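Local coordinates for PUA domain-containing protein (Thermoplasma acidophilum DSM 1728, PDB 1Q7H) that is of unknown function but carries a PUA domain behind an N-terminal pre-PUA domain and may bind RNA, perhaps in translation initiation, at residues 12-17 against 50-55; 61-66 against 117-122; 73-78 against 87-92; 140-143 against 147-150. One frame throughout, in Å; residues are numbered along the deposited sequence.

Contact 1: 12-17 against 50-55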
loop_
_atom_site.group_PDB
_atom_site.type_symbol
_atom_site.label_atom_id
_atom_site.label_comp_id
_atom_site.label_asym_id
_atom_site.label_seq_id
_atom_site.Cartn_x
_atom_site.Cartn_y
_atom_site.Cartn_z
ATOM N N ALA A 12 19.753 -0.978 -0.419
ATOM C CA ALA A 12 18.707 -0.147 0.161
ATOM C C ALA A 12 18.250 0.907 -0.835
ATOM O O ALA A 12 17.055 1.122 -1.026
ATOM C CB ALA A 12 19.213 0.529 1.430
ATOM N N LYS A 13 19.211 1.555 -1.482
ATOM C CA LYS A 13 18.902 2.599 -2.445
ATOM C C LYS A 13 17.869 2.152 -3.468
ATOM O O LYS A 13 16.993 2.928 -3.848
ATOM C CB LYS A 13 20.178 3.055 -3.154
ATOM C CG LYS A 13 19.997 4.271 -4.042
ATOM C CD LYS A 13 21.309 4.637 -4.715
ATOM C CE LYS A 13 21.156 5.822 -5.657
ATOM N NZ LYS A 13 20.750 7.064 -4.935
ATOM N N ARG A 14 17.960 0.905 -3.916
ATOM C CA ARG A 14 17.007 0.406 -4.898
ATOM C C ARG A 14 15.587 0.448 -4.338
ATOM O O ARG A 14 14.639 0.809 -5.037
ATOM C CB ARG A 14 17.345 -1.031 -5.301
ATOM C CG ARG A 14 16.361 -1.618 -6.305
ATOM C CD ARG A 14 16.749 -3.018 -6.726
ATOM N NE ARG A 14 16.543 -3.998 -5.667
ATOM C CZ ARG A 14 15.414 -4.671 -5.484
ATOM N NH1 ARG A 14 14.381 -4.468 -6.296
ATOM N NH2 ARG A 14 15.322 -5.551 -4.497
ATOM N N ILE A 15 15.444 0.067 -3.077
ATOM C CA ILE A 15 14.140 0.066 -2.443
ATOM C C ILE A 15 13.659 1.497 -2.211
ATOM O O ILE A 15 12.476 1.781 -2.377
ATOM C CB ILE A 15 14.179 -0.698 -1.105
ATOM C CG1 ILE A 15 14.746 -2.102 -1.332
ATOM C CG2 ILE A 15 12.792 -0.797 -0.521
ATOM C CD1 ILE A 15 13.970 -2.919 -2.335
ATOM N N TRP A 16 14.569 2.400 -1.849
ATOM C CA TRP A 16 14.179 3.792 -1.627
ATOM C C TRP A 16 13.621 4.376 -2.916
ATOM O O TRP A 16 12.599 5.073 -2.911
ATOM C CB TRP A 16 15.368 4.660 -1.201
ATOM C CG TRP A 16 16.113 4.186 0.010
ATOM C CD1 TRP A 16 15.647 3.371 1.002
ATOM C CD2 TRP A 16 17.459 4.524 0.365
ATOM N NE1 TRP A 16 16.624 3.178 1.954
ATOM C CE2 TRP A 16 17.745 3.873 1.586
ATOM C CE3 TRP A 16 18.453 5.309 -0.235
ATOM C CZ2 TRP A 16 18.982 3.985 2.218
ATOM C CZ3 TRP A 16 19.685 5.420 0.394
ATOM C CH2 TRP A 16 19.939 4.762 1.608
ATOM N N GLU A 17 14.309 4.094 -4.017
ATOM C CA GLU A 17 13.905 4.594 -5.318
ATOM C C GLU A 17 12.569 4.013 -5.753
ATOM O O GLU A 17 11.760 4.706 -6.349
ATOM C CB GLU A 17 14.979 4.287 -6.362
ATOM C CG GLU A 17 16.344 4.851 -6.028
ATOM C CD GLU A 17 17.400 4.468 -7.058
ATOM O OE1 GLU A 17 17.365 3.316 -7.550
ATOM O OE2 GLU A 17 18.272 5.312 -7.366
ATOM N N VAL A 50 8.323 -2.770 3.534
ATOM C CA VAL A 50 8.098 -3.033 2.117
ATOM C C VAL A 50 8.075 -4.535 1.879
ATOM O O VAL A 50 8.967 -5.250 2.325
ATOM C CB VAL A 50 9.203 -2.413 1.236
ATOM C CG1 VAL A 50 8.885 -2.640 -0.224
ATOM C CG2 VAL A 50 9.340 -0.925 1.521
ATOM N N PHE A 51 7.048 -5.012 1.184
ATOM C CA PHE A 51 6.935 -6.431 0.885
ATOM C C PHE A 51 7.255 -6.672 -0.584
ATOM O O PHE A 51 6.886 -5.880 -1.455
ATOM C CB PHE A 51 5.512 -6.941 1.154
ATOM C CG PHE A 51 5.082 -6.829 2.585
ATOM C CD1 PHE A 51 5.673 -7.616 3.566
ATOM C CD2 PHE A 51 4.076 -5.940 2.952
ATOM C CE1 PHE A 51 5.267 -7.522 4.906
ATOM C CE2 PHE A 51 3.664 -5.841 4.284
ATOM C CZ PHE A 51 4.264 -6.634 5.263
ATOM N N GLN A 52 7.952 -7.766 -0.845
ATOM C CA GLN A 52 8.281 -8.163 -2.202
ATOM C C GLN A 52 7.405 -9.391 -2.422
ATOM O O GLN A 52 7.755 -10.491 -2.015
ATOM C CB GLN A 52 9.757 -8.539 -2.302
ATOM C CG GLN A 52 10.205 -9.067 -3.663
ATOM C CD GLN A 52 10.086 -8.043 -4.783
ATOM O OE1 GLN A 52 9.026 -7.884 -5.387
ATOM N NE2 GLN A 52 11.181 -7.339 -5.062
ATOM N N ALA A 53 6.240 -9.186 -3.019
ATOM C CA ALA A 53 5.309 -10.278 -3.287
ATOM C C ALA A 53 4.760 -10.020 -4.679
ATOM O O ALA A 53 3.608 -9.612 -4.842
ATOM C CB ALA A 53 4.187 -10.269 -2.260
ATOM N N GLY A 54 5.596 -10.265 -5.682
ATOM C CA GLY A 54 5.203 -10.002 -7.052
ATOM C C GLY A 54 5.791 -8.634 -7.313
ATOM O O GLY A 54 6.870 -8.506 -7.898
ATOM N N ASP A 55 5.087 -7.604 -6.860
ATOM C CA ASP A 55 5.570 -6.238 -6.997
ATOM C C ASP A 55 6.035 -5.824 -5.607
ATOM O O ASP A 55 5.783 -6.535 -4.632
ATOM C CB ASP A 55 4.446 -5.292 -7.435
ATOM C CG ASP A 55 3.879 -5.638 -8.795
ATOM O OD1 ASP A 55 4.666 -5.737 -9.762
ATOM O OD2 ASP A 55 2.642 -5.798 -8.897
#
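The guanidinium of Arg14 has the side-chain amide of Gln52 beside its edge, roughly level with it, where the two groups barely touch and no hydrogen bond joins them. On one of its faces lies the Ile15 CD1 methyl, 3.7 Å above the plane and off-centre, so the charged group is backed by the aliphatic chain of its own neighbour in sequence. The fold is that of an alpha/beta pre-PUA domain: helix 9-20 packs over the five-stranded antiparallel sheet, and segment 50-55 supplies the end of strand 47-52 and the turn beyond it. The other flat group, the indole of Trp16, turns its back on the strand. Ala12 O lies 3.3 Å above one of its faces, away from the middle, and Lys13 N sits over the centre of the same face, while NE1 bonds to Glu29 O. On the solvent side of the helix Lys13 and Glu17, one turn apart, make a long salt bridge (NZ to OE2, 3.9 Å).

The apolar heart of the contact is one pair of buried side chains, which also meet Tyr42 and Leu56. Ile15 and Val50 run past one another in antiparallel fashion. In Ile15 chi1 (-54°) sets CG1 beside the backbone N and leaves CG2 anti to it, facing Val50, while chi2 (-58°) turns CD1 onto the guanidinium. Val50 answers with the methyl beside its own backbone N, and the meeting is methyl against methyl, Ile15 CG2 to Val50 CG2, at 4.0 Å.

Contact 2: 61-66 against 117-122; sequences YLLNYR and IAVGMA
A single methyl group, Leu63 CD1, makes every close approach here, and it meets a backbone oxygen as well as a side chain: it lies 3.8 Å from Ala118 O and equally 3.8 Å from Val119 CG2. The strand it touches is irregular, since Ile117 and Ala118 both face Val109 in a classic beta bulge. At the bulge's second residue the carbonyl, and next to it the Val119 side chain, come within range of the same leucine, whereas the Ala118 methyl is directed away from the helix. Leu63 reaches that far because its chain is extended at the end, with CD1 anti to CA (chi2 -177°). The leucine and valine side chains meet at a slant, and the contact is fully buried and without hydrogen bonds.

The contact joins the two domains, helix 60-65 of the pre-PUA part meeting strand 116-122 of the PUA domain. Leu63 touches Phe108 of strand 106-111 as well as Val119 of strand 116-122, and so rests on two neighbouring strands in mid-sheet. Val119 in turn packs on Ile141 and His142 of strand 136-142, while Leu62 turns to Met49 and Val50 of strand 47-52.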
loop_
_atom_site.group_PDB
_atom_site.type_symbol
_atom_site.label_atom_id
_atom_site.label_comp_id
_atom_site.label_asym_id
_atom_site.label_seq_id
_atom_site.Cartn_x
_atom_site.Cartn_y
_atom_site.Cartn_z
ATOM N N TYR A 61 2.146 0.031 7.575
ATOM C CA TYR A 61 2.953 0.757 8.561
ATOM C C TYR A 61 3.767 1.822 7.845
ATOM O O TYR A 61 3.887 2.944 8.330
ATOM C CB TYR A 61 3.911 -0.175 9.313
ATOM C CG TYR A 61 3.235 -1.359 9.950
ATOM C CD1 TYR A 61 1.963 -1.240 10.516
ATOM C CD2 TYR A 61 3.859 -2.605 9.980
ATOM C CE1 TYR A 61 1.327 -2.343 11.096
ATOM C CE2 TYR A 61 3.238 -3.708 10.554
ATOM C CZ TYR A 61 1.976 -3.574 11.108
ATOM O OH TYR A 61 1.369 -4.672 11.659
ATOM N N LEU A 62 4.336 1.470 6.693
ATOM C CA LEU A 62 5.119 2.444 5.948
ATOM C C LEU A 62 4.199 3.557 5.444
ATOM O O LEU A 62 4.552 4.728 5.499
ATOM C CB LEU A 62 5.845 1.793 4.767
ATOM C CG LEU A 62 6.614 2.781 3.876
ATOM C CD1 LEU A 62 7.609 3.584 4.727
ATOM C CD2 LEU A 62 7.358 2.033 2.787
ATOM N N LEU A 63 3.015 3.196 4.963
ATOM C CA LEU A 63 2.087 4.203 4.468
ATOM C C LEU A 63 1.777 5.254 5.540
ATOM O O LEU A 63 1.582 6.435 5.235
ATOM C CB LEU A 63 0.787 3.548 4.001
ATOM C CG LEU A 63 0.827 2.701 2.724
ATOM C CD1 LEU A 63 -0.580 2.224 2.415
ATOM C CD2 LEU A 63 1.360 3.508 1.557
ATOM N N ASN A 64 1.750 4.830 6.795
ATOM C CA ASN A 64 1.433 5.748 7.876
ATOM C C ASN A 64 2.654 6.436 8.453
ATOM O O ASN A 64 2.529 7.452 9.124
ATOM C CB ASN A 64 0.645 5.018 8.964
ATOM C CG ASN A 64 -0.774 4.703 8.524
ATOM O OD1 ASN A 64 -1.194 3.535 8.454
ATOM N ND2 ASN A 64 -1.523 5.750 8.213
ATOM N N TYR A 65 3.835 5.892 8.171
ATOM C CA TYR A 65 5.083 6.475 8.643
ATOM C C TYR A 65 5.555 7.539 7.640
ATOM O O TYR A 65 6.039 8.600 8.020
ATOM C CB TYR A 65 6.136 5.371 8.793
ATOM C CG TYR A 65 7.555 5.866 8.961
ATOM C CD1 TYR A 65 7.869 6.833 9.917
ATOM C CD2 TYR A 65 8.592 5.343 8.188
ATOM C CE1 TYR A 65 9.178 7.268 10.102
ATOM C CE2 TYR A 65 9.911 5.766 8.371
ATOM C CZ TYR A 65 10.197 6.729 9.329
ATOM O OH TYR A 65 11.495 7.158 9.520
ATOM N N ARG A 66 5.407 7.243 6.353
ATOM C CA ARG A 66 5.816 8.161 5.289
ATOM C C ARG A 66 4.743 8.129 4.207
ATOM O O ARG A 66 4.800 7.297 3.297
ATOM C CB ARG A 66 7.161 7.710 4.706
ATOM C CG ARG A 66 8.342 7.937 5.624
ATOM C CD ARG A 66 8.694 9.404 5.671
ATOM N NE ARG A 66 9.743 9.709 6.635
ATOM C CZ ARG A 66 9.525 10.134 7.874
ATOM N NH1 ARG A 66 8.283 10.305 8.320
ATOM N NH2 ARG A 66 10.556 10.419 8.659
ATOM N N ILE A 117 -5.109 2.444 5.460
ATOM C CA ILE A 117 -5.578 1.139 5.898
ATOM C C ILE A 117 -5.302 -0.024 4.955
ATOM O O ILE A 117 -5.388 -1.170 5.364
ATOM C CB ILE A 117 -7.082 1.198 6.176
ATOM C CG1 ILE A 117 -7.823 1.604 4.897
ATOM C CG2 ILE A 117 -7.358 2.188 7.316
ATOM C CD1 ILE A 117 -9.327 1.755 5.069
ATOM N N ALA A 118 -4.968 0.254 3.699
ATOM C CA ALA A 118 -4.691 -0.838 2.776
ATOM C C ALA A 118 -4.000 -0.390 1.506
ATOM O O ALA A 118 -3.897 0.806 1.219
ATOM C CB ALA A 118 -5.996 -1.560 2.411
ATOM N N VAL A 119 -3.500 -1.374 0.765
ATOM C CA VAL A 119 -2.875 -1.134 -0.523
ATOM C C VAL A 119 -3.765 -1.882 -1.503
ATOM O O VAL A 119 -4.227 -2.988 -1.217
ATOM C CB VAL A 119 -1.448 -1.701 -0.614
ATOM C CG1 VAL A 119 -0.875 -1.446 -2.031
ATOM C CG2 VAL A 119 -0.570 -1.042 0.428
ATOM N N GLY A 120 -4.037 -1.269 -2.645
ATOM C CA GLY A 120 -4.877 -1.927 -3.619
ATOM C C GLY A 120 -4.345 -1.785 -5.028
ATOM O O GLY A 120 -3.320 -1.150 -5.273
HETATM N N MSE A 121 -5.055 -2.400 -5.958
HETATM C CA MSE A 121 -4.703 -2.353 -7.359
HETATM C C MSE A 121 -6.002 -1.870 -8.004
HETATM O O MSE A 121 -7.046 -2.512 -7.871
HETATM C CB MSE A 121 -4.338 -3.756 -7.839
HETATM C CG MSE A 121 -3.148 -3.801 -8.769
HETATM SE SE MSE A 121 -1.471 -3.230 -7.945
HETATM C CE MSE A 121 -0.482 -2.887 -9.569
ATOM N N ALA A 122 -5.945 -0.724 -8.665
ATOM C CA ALA A 122 -7.127 -0.152 -9.294
ATOM C C ALA A 122 -7.739 -1.047 -10.365
ATOM O O ALA A 122 -7.033 -1.631 -11.184
ATOM C CB ALA A 122 -6.783 1.212 -9.892
#

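Contact 3: 73-78 against 87-92; sequences VTVDEG and SDLFAP
Leu89 grips two valines of strand 72-75 in the interior of the PUA pseudobarrel, and this apolar set carries most of the contact. The two strands are not sheet neighbours and share no backbone hydrogen bond across this contact; residues 73-76 and 89-92 run 59° apart, and the apolar part is side chain against side chain. The leucine works as a fork. Its CG, anti to the backbone N (chi1 171°), is carried toward the valines, and from there the methyls diverge: CD1 lies 3.6 Å from Val75 CG1, while CD2 lies 4.0 Å from Val73 CG1 and also touches the Val75 methyl. Ile83 of helix 80-83 packs on the same leucine, and Val109 on Val75.

The polar contacts lie at the margin. Within segment 87-92, Ser87 OG donates to Asp88 O at 2.8 Å, in the carbonyl plane and on a lone pair, while Asp88 OD2 forms a salt bridge with Lys136. Across the contact it is Asp76 that matters: its OD1 accepts a hydrogen bond from Ala79 N, and its other oxygen turns to a water. That water donates to Asp76 OD2 and to Pro92 O, 3.1 Å from each, bridging two acceptors that could not bond directly.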
loop_
_atom_site.group_PDB
_atom_site.type_symbol
_atom_site.label_atom_id
_atom_site.label_comp_id
_atom_site.label_asym_id
_atom_site.label_seq_id
_atom_site.Cartn_x
_atom_site.Cartn_y
_atom_site.Cartn_z
ATOM N N VAL A 73 -6.591 7.043 -2.281
ATOM C CA VAL A 73 -8.031 6.857 -2.378
ATOM C C VAL A 73 -8.599 6.914 -0.974
ATOM O O VAL A 73 -8.161 6.178 -0.091
ATOM C CB VAL A 73 -8.377 5.486 -2.992
ATOM C CG1 VAL A 73 -9.875 5.317 -3.081
ATOM C CG2 VAL A 73 -7.740 5.363 -4.368
ATOM N N THR A 74 -9.561 7.802 -0.764
ATOM C CA THR A 74 -10.182 7.957 0.542
ATOM C C THR A 74 -11.558 7.311 0.560
ATOM O O THR A 74 -12.387 7.575 -0.312
ATOM C CB THR A 74 -10.306 9.438 0.899
ATOM O OG1 THR A 74 -9.009 10.026 0.839
ATOM C CG2 THR A 74 -10.887 9.619 2.314
ATOM N N VAL A 75 -11.795 6.465 1.557
ATOM C CA VAL A 75 -13.069 5.771 1.679
ATOM C C VAL A 75 -13.851 6.247 2.899
ATOM O O VAL A 75 -13.279 6.843 3.816
ATOM C CB VAL A 75 -12.847 4.245 1.742
ATOM C CG1 VAL A 75 -12.048 3.794 0.506
ATOM C CG2 VAL A 75 -12.112 3.867 3.016
ATOM N N ASP A 76 -15.160 5.996 2.912
ATOM C CA ASP A 76 -15.973 6.451 4.025
ATOM C C ASP A 76 -15.969 5.490 5.201
ATOM O O ASP A 76 -15.384 4.420 5.144
ATOM C CB ASP A 76 -17.422 6.761 3.577
ATOM C CG ASP A 76 -18.173 5.537 3.044
ATOM O OD1 ASP A 76 -17.893 4.405 3.471
ATOM O OD2 ASP A 76 -19.073 5.718 2.197
ATOM N N GLU A 77 -16.628 5.902 6.272
ATOM C CA GLU A 77 -16.697 5.127 7.493
ATOM C C GLU A 77 -17.220 3.716 7.277
ATOM O O GLU A 77 -16.691 2.764 7.843
ATOM C CB GLU A 77 -17.584 5.853 8.505
ATOM C CG GLU A 77 -17.424 5.348 9.922
ATOM C CD GLU A 77 -18.367 6.031 10.897
ATOM O OE1 GLU A 77 -18.158 5.879 12.121
ATOM O OE2 GLU A 77 -19.316 6.710 10.439
ATOM N N GLY A 78 -18.256 3.582 6.454
ATOM C CA GLY A 78 -18.830 2.276 6.203
ATOM C C GLY A 78 -17.917 1.287 5.498
ATOM O O GLY A 78 -18.002 0.082 5.749
ATOM N N SER A 87 -11.550 -6.867 1.999
ATOM C CA SER A 87 -12.635 -6.829 1.032
ATOM C C SER A 87 -12.244 -5.978 -0.169
ATOM O O SER A 87 -11.432 -5.063 -0.036
ATOM C CB SER A 87 -13.862 -6.199 1.672
ATOM O OG SER A 87 -14.738 -5.739 0.676
ATOM N N ASP A 88 -12.814 -6.275 -1.337
ATOM C CA ASP A 88 -12.551 -5.463 -2.519
ATOM C C ASP A 88 -13.143 -4.090 -2.191
ATOM O O ASP A 88 -13.984 -3.966 -1.300
ATOM C CB ASP A 88 -13.277 -5.994 -3.765
ATOM C CG ASP A 88 -12.735 -7.326 -4.261
ATOM O OD1 ASP A 88 -11.498 -7.521 -4.299
ATOM O OD2 ASP A 88 -13.566 -8.176 -4.646
ATOM N N LEU A 89 -12.723 -3.068 -2.922
ATOM C CA LEU A 89 -13.221 -1.721 -2.697
ATOM C C LEU A 89 -14.216 -1.347 -3.790
ATOM O O LEU A 89 -13.882 -1.363 -4.973
ATOM C CB LEU A 89 -12.049 -0.729 -2.687
ATOM C CG LEU A 89 -12.386 0.766 -2.672
ATOM C CD1 LEU A 89 -13.244 1.091 -1.465
ATOM C CD2 LEU A 89 -11.094 1.579 -2.673
ATOM N N PHE A 90 -15.434 -1.004 -3.387
ATOM C CA PHE A 90 -16.477 -0.637 -4.334
ATOM C C PHE A 90 -16.664 0.872 -4.401
ATOM O O PHE A 90 -16.583 1.564 -3.392
ATOM C CB PHE A 90 -17.764 -1.364 -3.955
ATOM C CG PHE A 90 -17.652 -2.861 -4.092
ATOM C CD1 PHE A 90 -17.801 -3.466 -5.331
ATOM C CD2 PHE A 90 -17.280 -3.647 -3.009
ATOM C CE1 PHE A 90 -17.576 -4.837 -5.495
ATOM C CE2 PHE A 90 -17.050 -5.020 -3.163
ATOM C CZ PHE A 90 -17.198 -5.610 -4.412
ATOM N N ALA A 91 -16.911 1.372 -5.608
ATOM C CA ALA A 91 -17.055 2.802 -5.858
ATOM C C ALA A 91 -17.942 3.616 -4.915
ATOM O O ALA A 91 -17.592 4.742 -4.564
ATOM C CB ALA A 91 -17.495 3.025 -7.304
ATOM N N PRO A 92 -19.097 3.072 -4.498
ATOM C CA PRO A 92 -19.996 3.801 -3.596
ATOM C C PRO A 92 -19.344 4.221 -2.284
ATOM O O PRO A 92 -19.792 5.167 -1.630
ATOM C CB PRO A 92 -21.129 2.807 -3.355
ATOM C CG PRO A 92 -21.125 1.976 -4.581
ATOM C CD PRO A 92 -19.661 1.753 -4.830
HETATM O O HOH W 1 -19.092 7.816 -0.100
#

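Contact 4: 140-143 against 147-150; sequences IIHF and ELIR
His142 and Leu148 bring the backbones nearest, 7.5 Å between their CA atoms, where the last strand of the PUA pseudobarrel gives way to the C-terminal helix 147-151 through four residues, 143-146. The strand is bulged near its end: Ile141 and His142 both face Val119, a classic beta bulge. Asp146, in the connection, ties the two parts together, with OD2 accepting from Phe143 N and OD1 from Ile149 N.

The side chains meet without a hydrogen bond. The imidazole of His142, set anti to the backbone N (chi1 174°), reaches out from the strand to the helix. Ile149 comes to its edge, CG1 in the plane and CD1 close to it, the two side chains crossing at about a right angle. Leu148 approaches the ring with CD1, and that same methyl is 4.3 Å from Ile141 O. Phe51 of the pre-PUA domain stacks edge-to-face with the histidine, which thus stands at the junction of helix, barrel and N-terminal domain. Beyond the ring, Ile149 CD1 rests 4.1 Å from Phe143 O.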
loop_
_atom_site.group_PDB
_atom_site.type_symbol
_atom_site.label_atom_id
_atom_site.label_comp_id
_atom_site.label_asym_id
_atom_site.label_seq_id
_atom_site.Cartn_x
_atom_site.Cartn_y
_atom_site.Cartn_z
ATOM N N ILE A 140 -8.084 -5.300 -3.026
ATOM C CA ILE A 140 -7.091 -5.027 -1.978
ATOM C C ILE A 140 -6.019 -6.116 -1.943
ATOM O O ILE A 140 -6.336 -7.302 -1.852
ATOM C CB ILE A 140 -7.758 -4.911 -0.580
ATOM C CG1 ILE A 140 -8.172 -3.464 -0.292
ATOM C CG2 ILE A 140 -6.763 -5.288 0.507
ATOM C CD1 ILE A 140 -8.525 -2.653 -1.475
ATOM N N ILE A 141 -4.753 -5.711 -2.010
ATOM C CA ILE A 141 -3.653 -6.672 -2.008
ATOM C C ILE A 141 -2.864 -6.721 -0.698
ATOM O O ILE A 141 -2.029 -7.609 -0.499
ATOM C CB ILE A 141 -2.674 -6.417 -3.175
ATOM C CG1 ILE A 141 -2.064 -5.019 -3.059
ATOM C CG2 ILE A 141 -3.402 -6.572 -4.510
ATOM C CD1 ILE A 141 -1.037 -4.728 -4.136
ATOM N N HIS A 142 -3.111 -5.763 0.186
ATOM C CA HIS A 142 -2.455 -5.755 1.487
ATOM C C HIS A 142 -3.293 -4.976 2.475
ATOM O O HIS A 142 -3.764 -3.876 2.180
ATOM C CB HIS A 142 -1.051 -5.141 1.439
ATOM C CG HIS A 142 -0.425 -5.003 2.797
ATOM N ND1 HIS A 142 0.103 -3.816 3.260
ATOM C CD2 HIS A 142 -0.335 -5.879 3.824
ATOM C CE1 HIS A 142 0.484 -3.965 4.517
ATOM N NE2 HIS A 142 0.227 -5.208 4.885
ATOM N N PHE A 143 -3.471 -5.548 3.659
ATOM C CA PHE A 143 -4.261 -4.912 4.699
ATOM C C PHE A 143 -3.730 -5.387 6.040
ATOM O O PHE A 143 -2.989 -6.364 6.100
ATOM C CB PHE A 143 -5.744 -5.268 4.518
ATOM C CG PHE A 143 -6.017 -6.744 4.497
ATOM C CD1 PHE A 143 -6.421 -7.408 5.652
ATOM C CD2 PHE A 143 -5.853 -7.475 3.328
ATOM C CE1 PHE A 143 -6.658 -8.781 5.639
ATOM C CE2 PHE A 143 -6.088 -8.857 3.310
ATOM C CZ PHE A 143 -6.490 -9.504 4.470
ATOM N N GLU A 147 -1.800 -12.026 5.353
ATOM C CA GLU A 147 -0.744 -13.032 5.299
ATOM C C GLU A 147 0.661 -12.452 5.317
ATOM O O GLU A 147 1.568 -13.038 5.903
ATOM C CB GLU A 147 -0.915 -13.922 4.063
ATOM C CG GLU A 147 -1.225 -13.154 2.781
ATOM C CD GLU A 147 -1.012 -13.989 1.524
ATOM O OE1 GLU A 147 -1.495 -15.142 1.480
ATOM O OE2 GLU A 147 -0.366 -13.485 0.578
ATOM N N LEU A 148 0.851 -11.305 4.676
ATOM C CA LEU A 148 2.167 -10.685 4.659
ATOM C C LEU A 148 2.597 -10.290 6.069
ATOM O O LEU A 148 3.738 -10.524 6.466
ATOM C CB LEU A 148 2.163 -9.465 3.732
ATOM C CG LEU A 148 1.911 -9.835 2.265
ATOM C CD1 LEU A 148 1.731 -8.595 1.396
ATOM C CD2 LEU A 148 3.079 -10.667 1.777
ATOM N N ILE A 149 1.680 -9.706 6.832
ATOM C CA ILE A 149 1.987 -9.290 8.193
ATOM C C ILE A 149 2.126 -10.471 9.152
ATOM O O ILE A 149 2.940 -10.427 10.071
ATOM C CB ILE A 149 0.916 -8.280 8.711
ATOM C CG1 ILE A 149 1.297 -6.872 8.245
ATOM C CG2 ILE A 149 0.803 -8.321 10.244
ATOM C CD1 ILE A 149 0.264 -5.836 8.553
ATOM N N ARG A 150 1.343 -11.526 8.944
ATOM C CA ARG A 150 1.434 -12.699 9.809
ATOM C C ARG A 150 2.742 -13.429 9.518
ATOM O O ARG A 150 3.341 -14.029 10.408
ATOM C CB ARG A 150 0.251 -13.654 9.590
ATOM C CG ARG A 150 -1.111 -13.104 10.017
ATOM C CD ARG A 150 -2.182 -14.202 10.028
ATOM N NE ARG A 150 -2.308 -14.884 8.737
ATOM C CZ ARG A 150 -3.113 -14.497 7.747
ATOM N NH1 ARG A 150 -3.886 -13.424 7.886
ATOM N NH2 ARG A 150 -3.134 -15.179 6.607
#

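Contacts 2 and 3 are buried, whereas contacts 1 and 4 are only partly so, and contact 1 has a charged margin in Arg14. Contact 1 stays within the pre-PUA domain and contact 3 within the barrel, on opposite sides of the chain's centre; contact 2 bridges the domains close to that centre. The barrel strands of contacts 2, 3 and 4 belong to one sheet, in which Val119 is hydrogen-bonded to Ile141 and His142. Helix 60-65 connects contact 2 to contact 1 by packing Leu62 CD2 3.8 Å from Val50 CG2. The chemistry follows position: a methyl pair beside a guanidinium in contact 1, a methyl against a methyl and a backbone carbonyl in contact 2, methyls with a water bridge at the margin in contact 3, and an imidazole edge in contact 4.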